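PDB 5CQF: L-lysine 6-monooxygenase from Pseudomonas syringae pv. tomato, which probably catalyses the FAD- and NADPH-dependent N6-hydroxylation of L-lysine in siderophore biosynthesis. Local coordinates for residues 56-61 with 191-196; 112-117 with 410-415; 205-210 with 221-226; 215-220 with 239-244. All coordinates share one frame; numbering follows the deposited sequence.

How the contacts relate
Contacts 3 and 4 share helix 214-226 in what is probably the NADP-binding Rossmann domain; their centres are about 12 Å apart, and Val209 CG1 meets Val220 CG2 at 3.9 Å. Contact 1 reaches from there to helix 57-64, which follows a strand of the other parallel sheet, probably that of the FAD domain. Phe192 CZ lies 3.8 Å from Leu223 CD2, tying contact 1 to contact 3. Toward contact 2, whose centre is about 16 Å away, Glu61 OE2 approaches His112 ND1 at 3.3 Å, probably as a hydrogen bond. Contacts 2 and 3 do not touch, their centres being about 26 Å apart. Contact 1 thus links contact 2 to contacts 3 and 4.

Contact 1: residues 56-61 with 191-196; sequences TQWHRE and RFLTRL
A backbone bond of 2.9 Å from Arg195 N to Arg191 O closes the first turn of the helix that presents Leu193 and Thr194 to the indole of Trp58. The two backbones stay well apart, with the CA atoms of Trp58 and Leu193 separated by 9.7 Å, and the long indole of Trp58 bridges much of that gap. Trp58 suits this: its CG is anti to the backbone N (chi1 -176°), and the benzo end of the ring system is carried across to the other helix. There CZ2 meets Leu193 CB at 3.7 Å, while the neighbouring CH2 packs against both CB and CD1 of Leu193, each 3.8 Å away. The backbone N of Thr194 comes up at the rim of the indole, near its plane. On the pyrrole side, Trp58 NE1 and Thr194 OG1 are 4.1 Å apart, too far to bond, so the contact is apolar in character and lies at the surface of the chain. Each helix has further neighbours. Helix 192-198 packs Phe192 and Leu196 on Phe187 of strand 186-188, and Phe192 also rests on helix 214-226, while helix 57-64 places His59 on the loop after strand 47-50 and Glu61 on helix 111-125. Trp58 therefore spans the surface between a helix of the probable NADP domain and one beside the probable FAD sheet.

Contact 2: residues 112-117 with 410-415; sequences HEWSDY and QSFSLM
Phe412 projects from the first turn of helix 412-428 toward Trp114 and Tyr117, and its atoms can be followed outward. At CB, chi1 of -78° sets CG anti to the carbonyl carbon, sending the ring across to helix 111-125. One side of that ring does the touching: CD2 lies 3.8 Å from Trp114 CE3 and 4.0 Å from Trp114 CZ3, and farther out CE2 closes to 3.7 Å from the same CE3. CE2 also comes up to the rim of the tyrosine, 4.4 Å from Tyr117 CD2. The result is an offset edge-to-face aromatic pair, with the edge of Phe412 directed at the face of the Trp114 six-membered ring, the planes at 86° and the centroids 5.5 Å apart. In the fold, this joins the C-terminal helix to helix 111-125 beside the probable FAD-binding Rossmann motif, for Phe412 also touches Pro23 at the start of helix 23-37 and Leu64 of helix 57-64. Phenylalanine and tryptophan fit a buried site where the touching atoms, CD2 and CE2 of Phe412 with CE3 and CZ3 of Trp114, are all aromatic carbons. The aromatic cluster extends to Phe89, which meets both Trp114 and Tyr117, and the polar end of Tyr117 is satisfied by a hydrogen bond from OH to Phe87 O.

Contact 3: residues 205-210 with 221-226; sequences KRWLVL and LELVSR
Helix 214-226 lies over strand 206-210 with Leu223 facing Trp207 and Val209, the CA atoms of Trp207 and Leu223 being 8.4 Å apart. Being two residues apart, Trp207 and Val209 both point from the strand toward the helix, and Leu223 answers them with its two branches. Leu223 CD2 sits over the middle of the Trp207 six-membered ring, 3.9 Å from the centroid and only 11° off the ring normal, a clear CH-pi contact. The other branch, CD1, lies nearer the ring fusion, 3.7 Å from Trp207 CD2, and reaches Val209 CG2 at 4.0 Å. With chi1 of -65° and chi2 of 174°, Leu223 spreads both methyls against the strand. This is the strand-to-helix half of a beta-alpha-beta unit that strand 231-235 completes. The solitary polar atom of the indole, NE1, is satisfied by Pro204 O, while Arg226 and Glu222 pair within the helix: Arg226 NE meets Glu222 OE2 at 2.6 Å in a salt bridge, with the oxygen in the guanidinium plane. Such chemistry, branched aliphatic methyls on a broad aromatic face, implies an interface held by dispersion and burial of hydrocarbon, with the indole face supplying the CH-pi component.

Contact 4: residues 215-220 with 239-244; sequences SASESV and AGFKLT
This is a buried aromatic packing contact in which Phe241, from the loop after strand 231-235, inserts its ring against Ala216, Ser217 and Val220 of helix 214-226. Ala216 belongs to a GxGxxA sequence of Rossmann type at the turn from strand 206-210 into this helix, consistent with a dinucleotide-binding fold. Small residues suit the helix face here, since the ring can come down onto the backbone itself: Phe241 CZ lies 3.7 Å from Ser217 N. The methyl of Ala216 meets the ring in its plane at the edge, CB to CZ 3.9 Å, whereas Ser217 OG is placed over one face, carried there by a chi1 of -172°. Farther along, Val220 CG2 approaches Phe241 CE2 at 4.3 Å, a looser touch one turn on. The ring also meets His236 edge-to-face and packs on Ile285 of strand 284-285, so it is enclosed by several elements of the fold. Phe241 opens a short 3-10 segment, and its carbonyl O accepts from both the N and the OG1 of Thr244, each at 3.2 Å, so one oxygen closes the turn with two bonds. Thr244 O, in turn, is bonded by Arg252 of a third subunit. On the helix, Ser219 OG donates to Ser215 O at 2.9 Å, while Ser219 N reaches the same oxygen from the other face of its carbonyl plane.

Contact 1: residues 56-61 with 191-196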
# COMPACT_ATOMS: atom_id res chain seq x y z
N THR A 56 0.42 -29.96 20.16
CA THR A 56 0.29 -30.22 18.73
C THR A 56 0.13 -28.92 17.95
O THR A 56 -0.40 -27.93 18.47
CB THR A 56 -0.89 -31.18 18.46
OG1 THR A 56 -0.71 -32.38 19.23
CG2 THR A 56 -0.98 -31.57 16.98
N GLN A 57 0.62 -28.92 16.72
CA GLN A 57 0.48 -27.79 15.81
C GLN A 57 -1.00 -27.49 15.58
O GLN A 57 -1.40 -26.34 15.63
CB GLN A 57 1.19 -28.09 14.48
CG GLN A 57 1.36 -26.87 13.58
CD GLN A 57 1.99 -27.20 12.21
OE1 GLN A 57 1.59 -26.63 11.19
NE2 GLN A 57 2.98 -28.10 12.20
N TRP A 58 -1.80 -28.51 15.33
CA TRP A 58 -3.25 -28.34 15.14
C TRP A 58 -3.88 -27.47 16.24
O TRP A 58 -4.64 -26.55 15.94
CB TRP A 58 -3.97 -29.71 15.07
CG TRP A 58 -5.47 -29.60 14.80
CD1 TRP A 58 -6.48 -29.71 15.72
CD2 TRP A 58 -6.10 -29.36 13.53
NE1 TRP A 58 -7.70 -29.54 15.09
CE2 TRP A 58 -7.50 -29.33 13.75
CE3 TRP A 58 -5.62 -29.17 12.22
CZ2 TRP A 58 -8.42 -29.13 12.72
CZ3 TRP A 58 -6.54 -28.96 11.20
CH2 TRP A 58 -7.93 -28.94 11.46
N HIS A 59 -3.55 -27.77 17.50
CA HIS A 59 -4.14 -27.05 18.62
C HIS A 59 -3.66 -25.59 18.71
O HIS A 59 -4.46 -24.70 19.03
CB HIS A 59 -3.86 -27.74 19.94
CG HIS A 59 -4.34 -26.97 21.13
ND1 HIS A 59 -5.68 -26.90 21.47
CD2 HIS A 59 -3.68 -26.20 22.02
CE1 HIS A 59 -5.81 -26.14 22.55
NE2 HIS A 59 -4.61 -25.71 22.90
N ARG A 60 -2.38 -25.35 18.45
CA ARG A 60 -1.84 -23.99 18.48
C ARG A 60 -2.48 -23.11 17.39
O ARG A 60 -2.84 -21.95 17.64
CB ARG A 60 -0.32 -24.02 18.30
CG ARG A 60 0.44 -24.76 19.40
CD ARG A 60 1.94 -24.73 19.13
NE ARG A 60 2.63 -25.92 19.63
CZ ARG A 60 3.32 -26.80 18.89
NH1 ARG A 60 3.91 -27.84 19.48
NH2 ARG A 60 3.44 -26.66 17.57
N GLU A 61 -2.65 -23.68 16.19
CA GLU A 61 -3.36 -23.03 15.08
C GLU A 61 -4.85 -22.81 15.39
O GLU A 61 -5.44 -21.82 14.97
CB GLU A 61 -3.21 -23.85 13.79
CG GLU A 61 -1.79 -23.86 13.25
CD GLU A 61 -1.68 -24.34 11.81
OE1 GLU A 61 -2.27 -25.38 11.48
OE2 GLU A 61 -0.98 -23.66 11.01
N ARG A 191 -14.82 -24.36 16.91
CA ARG A 191 -14.65 -25.72 16.43
C ARG A 191 -14.83 -25.75 14.91
O ARG A 191 -15.08 -26.81 14.34
CB ARG A 191 -15.68 -26.62 17.12
CG ARG A 191 -15.53 -26.65 18.64
CD ARG A 191 -14.65 -27.80 19.10
NE ARG A 191 -15.30 -29.10 18.86
CZ ARG A 191 -16.22 -29.66 19.65
NH1 ARG A 191 -16.61 -29.06 20.78
NH2 ARG A 191 -16.75 -30.83 19.31
N PHE A 192 -14.66 -24.60 14.25
CA PHE A 192 -14.91 -24.47 12.82
C PHE A 192 -14.13 -25.45 11.98
O PHE A 192 -14.68 -26.07 11.08
CB PHE A 192 -14.65 -23.02 12.33
CG PHE A 192 -14.98 -22.80 10.88
CD1 PHE A 192 -16.29 -22.59 10.47
CD2 PHE A 192 -13.99 -22.83 9.91
CE1 PHE A 192 -16.60 -22.42 9.13
CE2 PHE A 192 -14.30 -22.65 8.57
CZ PHE A 192 -15.60 -22.46 8.18
N LEU A 193 -12.84 -25.60 12.26
CA LEU A 193 -11.97 -26.44 11.46
C LEU A 193 -12.30 -27.90 11.67
O LEU A 193 -12.48 -28.64 10.71
CB LEU A 193 -10.50 -26.19 11.80
CG LEU A 193 -9.68 -25.30 10.86
CD1 LEU A 193 -9.43 -26.01 9.52
CD2 LEU A 193 -10.34 -23.94 10.65
N THR A 194 -12.39 -28.30 12.93
CA THR A 194 -12.73 -29.68 13.28
C THR A 194 -14.05 -30.08 12.62
O THR A 194 -14.15 -31.13 12.01
CB THR A 194 -12.85 -29.83 14.82
OG1 THR A 194 -11.76 -29.15 15.46
CG2 THR A 194 -12.84 -31.28 15.22
N ARG A 195 -15.05 -29.22 12.73
CA ARG A 195 -16.37 -29.51 12.19
C ARG A 195 -16.37 -29.61 10.67
O ARG A 195 -16.99 -30.51 10.11
CB ARG A 195 -17.39 -28.45 12.62
CG ARG A 195 -17.66 -28.41 14.11
CD ARG A 195 -18.67 -29.48 14.50
NE ARG A 195 -18.97 -29.45 15.92
CZ ARG A 195 -19.50 -30.47 16.60
NH1 ARG A 195 -19.77 -31.62 15.99
NH2 ARG A 195 -19.74 -30.35 17.89
N LEU A 196 -15.69 -28.68 10.01
CA LEU A 196 -15.55 -28.74 8.55
C LEU A 196 -14.87 -30.02 8.07
O LEU A 196 -15.18 -30.55 7.00
CB LEU A 196 -14.76 -27.56 8.02
CG LEU A 196 -15.54 -26.33 7.53
CD1 LEU A 196 -15.93 -26.45 6.06
CD2 LEU A 196 -16.78 -26.07 8.35

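Contact 2: residues 112-117 with 410-415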
# COMPACT_ATOMS: atom_id res chain seq x y z
N HIS A 112 -0.15 -18.44 10.00
CA HIS A 112 0.60 -19.70 9.98
C HIS A 112 2.03 -19.49 10.53
O HIS A 112 2.51 -20.28 11.34
CB HIS A 112 0.55 -20.28 8.56
CG HIS A 112 1.47 -21.43 8.31
ND1 HIS A 112 1.38 -22.63 8.99
CD2 HIS A 112 2.46 -21.59 7.40
CE1 HIS A 112 2.29 -23.47 8.53
NE2 HIS A 112 2.96 -22.86 7.56
N GLU A 113 2.67 -18.38 10.15
CA GLU A 113 3.99 -18.06 10.66
C GLU A 113 3.97 -17.78 12.17
O GLU A 113 4.82 -18.32 12.91
CB GLU A 113 4.66 -16.93 9.86
CG GLU A 113 6.16 -16.81 10.21
CD GLU A 113 7.00 -15.97 9.25
OE1 GLU A 113 6.48 -15.07 8.54
OE2 GLU A 113 8.23 -16.20 9.21
N TRP A 114 3.03 -16.99 12.64
CA TRP A 114 2.92 -16.75 14.09
C TRP A 114 2.68 -18.04 14.88
O TRP A 114 3.23 -18.20 15.97
CB TRP A 114 1.80 -15.76 14.41
CG TRP A 114 2.13 -14.36 14.09
CD1 TRP A 114 1.61 -13.58 13.09
CD2 TRP A 114 3.06 -13.54 14.77
NE1 TRP A 114 2.15 -12.32 13.13
CE2 TRP A 114 3.04 -12.28 14.16
CE3 TRP A 114 3.90 -13.75 15.86
CZ2 TRP A 114 3.85 -11.27 14.58
CZ3 TRP A 114 4.71 -12.75 16.25
CH2 TRP A 114 4.68 -11.54 15.63
N SER A 115 1.87 -18.96 14.35
CA SER A 115 1.72 -20.30 14.95
C SER A 115 3.03 -21.04 15.09
O SER A 115 3.37 -21.54 16.17
CB SER A 115 0.79 -21.20 14.12
OG SER A 115 -0.52 -20.69 14.17
N ASP A 116 3.76 -21.12 13.98
CA ASP A 116 5.08 -21.75 13.98
C ASP A 116 6.00 -21.11 15.00
O ASP A 116 6.68 -21.81 15.77
CB ASP A 116 5.72 -21.67 12.60
CG ASP A 116 6.94 -22.57 12.48
OD1 ASP A 116 6.74 -23.80 12.51
OD2 ASP A 116 8.08 -22.09 12.39
N TYR A 117 6.03 -19.78 15.02
CA TYR A 117 6.80 -19.05 16.04
C TYR A 117 6.40 -19.50 17.42
O TYR A 117 7.23 -19.79 18.27
CB TYR A 117 6.57 -17.54 15.90
CG TYR A 117 7.00 -16.69 17.10
CD1 TYR A 117 8.34 -16.55 17.44
CD2 TYR A 117 6.05 -16.02 17.88
CE1 TYR A 117 8.72 -15.77 18.53
CE2 TYR A 117 6.42 -15.24 18.95
CZ TYR A 117 7.73 -15.12 19.28
OH TYR A 117 8.07 -14.36 20.36
N GLN A 410 -6.40 -12.17 21.82
CA GLN A 410 -5.18 -12.97 21.77
C GLN A 410 -3.98 -12.14 21.28
O GLN A 410 -3.15 -12.65 20.56
CB GLN A 410 -5.37 -14.24 20.93
CG GLN A 410 -6.35 -15.26 21.51
CD GLN A 410 -5.93 -15.76 22.89
OE1 GLN A 410 -4.97 -16.52 23.03
NE2 GLN A 410 -6.66 -15.32 23.92
N SER A 411 -3.89 -10.86 21.70
CA SER A 411 -2.76 -9.98 21.34
C SER A 411 -1.48 -10.44 22.02
O SER A 411 -1.37 -10.51 23.24
CB SER A 411 -3.05 -8.53 21.74
OG SER A 411 -1.97 -7.67 21.41
N PHE A 412 -0.49 -10.77 21.20
CA PHE A 412 0.75 -11.30 21.74
C PHE A 412 1.45 -10.24 22.57
O PHE A 412 1.96 -10.54 23.64
CB PHE A 412 1.64 -11.77 20.63
CG PHE A 412 1.25 -13.09 20.06
CD1 PHE A 412 0.04 -13.68 20.35
CD2 PHE A 412 2.13 -13.74 19.20
CE1 PHE A 412 -0.29 -14.92 19.83
CE2 PHE A 412 1.82 -14.98 18.67
CZ PHE A 412 0.60 -15.57 18.99
N SER A 413 1.47 -9.01 22.09
CA SER A 413 2.14 -7.97 22.84
C SER A 413 1.52 -7.74 24.22
O SER A 413 2.25 -7.53 25.20
CB SER A 413 2.20 -6.68 22.04
OG SER A 413 0.92 -6.28 21.55
N LEU A 414 0.20 -7.80 24.32
CA LEU A 414 -0.46 -7.59 25.60
C LEU A 414 -0.06 -8.67 26.58
O LEU A 414 0.20 -8.37 27.74
CB LEU A 414 -1.99 -7.56 25.44
CG LEU A 414 -2.50 -6.34 24.65
CD1 LEU A 414 -4.04 -6.35 24.56
CD2 LEU A 414 -2.01 -5.01 25.21
N MSE A 415 0.05 -9.91 26.09
CA MSE A 415 0.47 -11.04 26.89
C MSE A 415 1.84 -10.83 27.42
O MSE A 415 2.12 -11.18 28.56
CB MSE A 415 0.48 -12.33 26.11
CG MSE A 415 -0.95 -12.81 26.08
SE MSE A 415 -1.10 -13.94 24.50
CE MSE A 415 -3.06 -14.07 24.82

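Contact 3: residues 205-210 with 221-226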
# COMPACT_ATOMS: atom_id res chain seq x y z
N LYS A 205 -24.14 -27.13 0.74
CA LYS A 205 -24.18 -25.99 -0.16
C LYS A 205 -24.59 -24.67 0.52
O LYS A 205 -24.02 -23.62 0.24
CB LYS A 205 -25.15 -26.29 -1.33
CG LYS A 205 -25.16 -25.25 -2.45
CD LYS A 205 -26.15 -25.61 -3.56
CE LYS A 205 -27.59 -25.21 -3.20
NZ LYS A 205 -28.64 -25.99 -3.93
N ARG A 206 -25.60 -24.73 1.39
CA ARG A 206 -26.25 -23.53 1.90
C ARG A 206 -25.85 -23.34 3.35
O ARG A 206 -26.09 -24.19 4.18
CB ARG A 206 -27.76 -23.67 1.77
CG ARG A 206 -28.26 -23.77 0.34
CD ARG A 206 -29.75 -24.13 0.27
NE ARG A 206 -29.99 -25.37 1.01
CZ ARG A 206 -31.18 -25.82 1.42
NH1 ARG A 206 -32.29 -25.16 1.14
NH2 ARG A 206 -31.23 -26.95 2.11
N TRP A 207 -25.21 -22.21 3.64
CA TRP A 207 -24.70 -21.95 4.97
C TRP A 207 -25.27 -20.66 5.50
O TRP A 207 -25.54 -19.74 4.74
CB TRP A 207 -23.21 -21.82 4.92
CG TRP A 207 -22.53 -23.11 4.80
CD1 TRP A 207 -22.32 -23.79 3.66
CD2 TRP A 207 -21.91 -23.86 5.85
NE1 TRP A 207 -21.64 -24.94 3.92
CE2 TRP A 207 -21.36 -25.02 5.26
CE3 TRP A 207 -21.75 -23.67 7.23
CZ2 TRP A 207 -20.65 -25.99 5.99
CZ3 TRP A 207 -21.04 -24.63 7.97
CH2 TRP A 207 -20.50 -25.78 7.34
N LEU A 208 -25.48 -20.61 6.81
CA LEU A 208 -25.78 -19.37 7.50
C LEU A 208 -24.67 -19.12 8.46
O LEU A 208 -24.30 -20.03 9.19
CB LEU A 208 -27.09 -19.48 8.25
CG LEU A 208 -27.55 -18.15 8.83
CD1 LEU A 208 -29.06 -18.09 8.86
CD2 LEU A 208 -27.03 -17.88 10.23
N VAL A 209 -24.11 -17.93 8.45
CA VAL A 209 -23.06 -17.56 9.39
C VAL A 209 -23.51 -16.33 10.18
O VAL A 209 -23.74 -15.26 9.61
CB VAL A 209 -21.73 -17.26 8.66
CG1 VAL A 209 -20.64 -16.88 9.63
CG2 VAL A 209 -21.27 -18.47 7.86
N LEU A 210 -23.66 -16.49 11.49
CA LEU A 210 -24.14 -15.44 12.37
C LEU A 210 -22.96 -14.70 12.97
O LEU A 210 -22.05 -15.33 13.53
CB LEU A 210 -24.96 -16.08 13.48
CG LEU A 210 -25.59 -15.20 14.57
CD1 LEU A 210 -26.70 -14.33 14.01
CD2 LEU A 210 -26.14 -16.09 15.68
N LEU A 221 -15.11 -16.53 4.55
CA LEU A 221 -14.08 -16.64 3.52
C LEU A 221 -13.71 -18.08 3.24
O LEU A 221 -13.56 -18.47 2.08
CB LEU A 221 -12.84 -15.85 3.92
CG LEU A 221 -11.67 -15.80 2.93
CD1 LEU A 221 -12.07 -15.15 1.62
CD2 LEU A 221 -10.54 -14.98 3.55
N GLU A 222 -13.59 -18.87 4.30
CA GLU A 222 -13.12 -20.22 4.13
C GLU A 222 -14.21 -21.03 3.42
O GLU A 222 -13.91 -21.86 2.53
CB GLU A 222 -12.74 -20.82 5.47
CG GLU A 222 -12.43 -22.33 5.43
CD GLU A 222 -11.11 -22.69 4.75
OE1 GLU A 222 -10.18 -21.86 4.73
OE2 GLU A 222 -11.00 -23.85 4.26
N LEU A 223 -15.47 -20.77 3.76
CA LEU A 223 -16.55 -21.50 3.10
C LEU A 223 -16.63 -21.17 1.61
O LEU A 223 -16.64 -22.08 0.79
CB LEU A 223 -17.88 -21.22 3.76
CG LEU A 223 -18.02 -21.71 5.19
CD1 LEU A 223 -19.36 -21.21 5.70
CD2 LEU A 223 -17.94 -23.24 5.29
N VAL A 224 -16.70 -19.88 1.25
CA VAL A 224 -16.78 -19.55 -0.17
C VAL A 224 -15.46 -19.89 -0.89
O VAL A 224 -15.44 -20.00 -2.09
CB VAL A 224 -17.13 -18.07 -0.46
CG1 VAL A 224 -18.49 -17.71 0.09
CG2 VAL A 224 -16.06 -17.13 0.08
N SER A 225 -14.37 -20.07 -0.15
CA SER A 225 -13.12 -20.52 -0.77
C SER A 225 -13.10 -22.00 -1.09
O SER A 225 -12.42 -22.41 -2.00
CB SER A 225 -11.91 -20.24 0.13
OG SER A 225 -11.67 -18.86 0.19
N ARG A 226 -13.78 -22.82 -0.33
CA ARG A 226 -13.57 -24.25 -0.43
C ARG A 226 -14.34 -24.87 -1.57
O ARG A 226 -14.02 -25.96 -1.98
CB ARG A 226 -13.98 -24.94 0.85
CG ARG A 226 -13.00 -24.72 1.98
CD ARG A 226 -12.05 -25.89 2.15
NE ARG A 226 -11.91 -26.18 3.58
CZ ARG A 226 -12.30 -27.30 4.17
NH1 ARG A 226 -12.11 -27.43 5.48
NH2 ARG A 226 -12.86 -28.31 3.49

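Contact 4: residues 215-220 with 239-244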
# COMPACT_ATOMS: atom_id res chain seq x y z
N SER A 215 -13.95 -13.73 13.40
CA SER A 215 -14.19 -15.16 13.31
C SER A 215 -15.28 -15.43 12.29
O SER A 215 -15.17 -16.39 11.53
CB SER A 215 -14.57 -15.75 14.68
OG SER A 215 -13.55 -15.49 15.62
N ALA A 216 -16.30 -14.58 12.26
CA ALA A 216 -17.35 -14.66 11.26
C ALA A 216 -16.79 -14.42 9.87
O ALA A 216 -17.14 -15.11 8.92
CB ALA A 216 -18.47 -13.68 11.56
N SER A 217 -15.94 -13.43 9.73
CA SER A 217 -15.39 -13.10 8.42
C SER A 217 -14.57 -14.28 7.87
O SER A 217 -14.78 -14.75 6.74
CB SER A 217 -14.53 -11.86 8.56
OG SER A 217 -14.13 -11.41 7.29
N GLU A 218 -13.68 -14.79 8.70
CA GLU A 218 -12.81 -15.86 8.28
C GLU A 218 -13.57 -17.15 7.93
O GLU A 218 -13.17 -17.90 7.04
CB GLU A 218 -11.77 -16.13 9.35
CG GLU A 218 -10.82 -14.97 9.56
CD GLU A 218 -9.78 -15.26 10.62
OE1 GLU A 218 -9.91 -16.31 11.31
OE2 GLU A 218 -8.82 -14.45 10.75
N SER A 219 -14.66 -17.40 8.63
CA SER A 219 -15.49 -18.55 8.35
C SER A 219 -16.14 -18.39 7.01
O SER A 219 -16.17 -19.31 6.20
CB SER A 219 -16.56 -18.70 9.42
OG SER A 219 -15.99 -19.00 10.68
N VAL A 220 -16.65 -17.20 6.77
CA VAL A 220 -17.28 -16.93 5.51
C VAL A 220 -16.28 -17.13 4.40
O VAL A 220 -16.56 -17.83 3.43
CB VAL A 220 -17.87 -15.51 5.46
CG1 VAL A 220 -18.35 -15.17 4.05
CG2 VAL A 220 -19.04 -15.41 6.42
N ALA A 239 -24.87 -3.23 11.35
CA ALA A 239 -24.44 -3.20 9.94
C ALA A 239 -23.48 -4.34 9.66
O ALA A 239 -22.90 -4.94 10.59
CB ALA A 239 -23.77 -1.87 9.59
N GLY A 240 -23.33 -4.65 8.39
CA GLY A 240 -22.50 -5.80 8.02
C GLY A 240 -21.01 -5.56 8.12
O GLY A 240 -20.53 -4.62 8.73
N PHE A 241 -20.28 -6.42 7.43
CA PHE A 241 -18.84 -6.38 7.41
C PHE A 241 -18.29 -5.08 6.83
O PHE A 241 -17.23 -4.64 7.25
CB PHE A 241 -18.31 -7.56 6.59
CG PHE A 241 -18.49 -8.91 7.24
CD1 PHE A 241 -18.02 -9.15 8.49
CD2 PHE A 241 -19.06 -9.94 6.53
CE1 PHE A 241 -18.13 -10.40 9.06
CE2 PHE A 241 -19.17 -11.20 7.09
CZ PHE A 241 -18.70 -11.43 8.36
N LYS A 242 -19.00 -4.46 5.89
CA LYS A 242 -18.46 -3.25 5.20
C LYS A 242 -18.35 -2.02 6.11
O LYS A 242 -17.66 -1.04 5.79
CB LYS A 242 -19.29 -2.89 3.97
CG LYS A 242 -19.05 -3.82 2.80
CD LYS A 242 -20.23 -3.80 1.82
CE LYS A 242 -19.88 -4.52 0.52
NZ LYS A 242 -20.94 -5.48 0.10
N LEU A 243 -19.07 -2.08 7.23
CA LEU A 243 -19.01 -1.01 8.20
C LEU A 243 -18.33 -1.41 9.53
O LEU A 243 -18.33 -0.61 10.45
CB LEU A 243 -20.41 -0.40 8.41
CG LEU A 243 -20.90 0.50 7.25
CD1 LEU A 243 -22.40 0.78 7.33
CD2 LEU A 243 -20.13 1.81 7.20
N THR A 244 -17.70 -2.59 9.61
CA THR A 244 -16.88 -2.89 10.79
C THR A 244 -15.63 -2.01 10.89
O THR A 244 -15.14 -1.45 9.90
CB THR A 244 -16.35 -4.34 10.86
OG1 THR A 244 -15.33 -4.55 9.87
CG2 THR A 244 -17.52 -5.37 10.77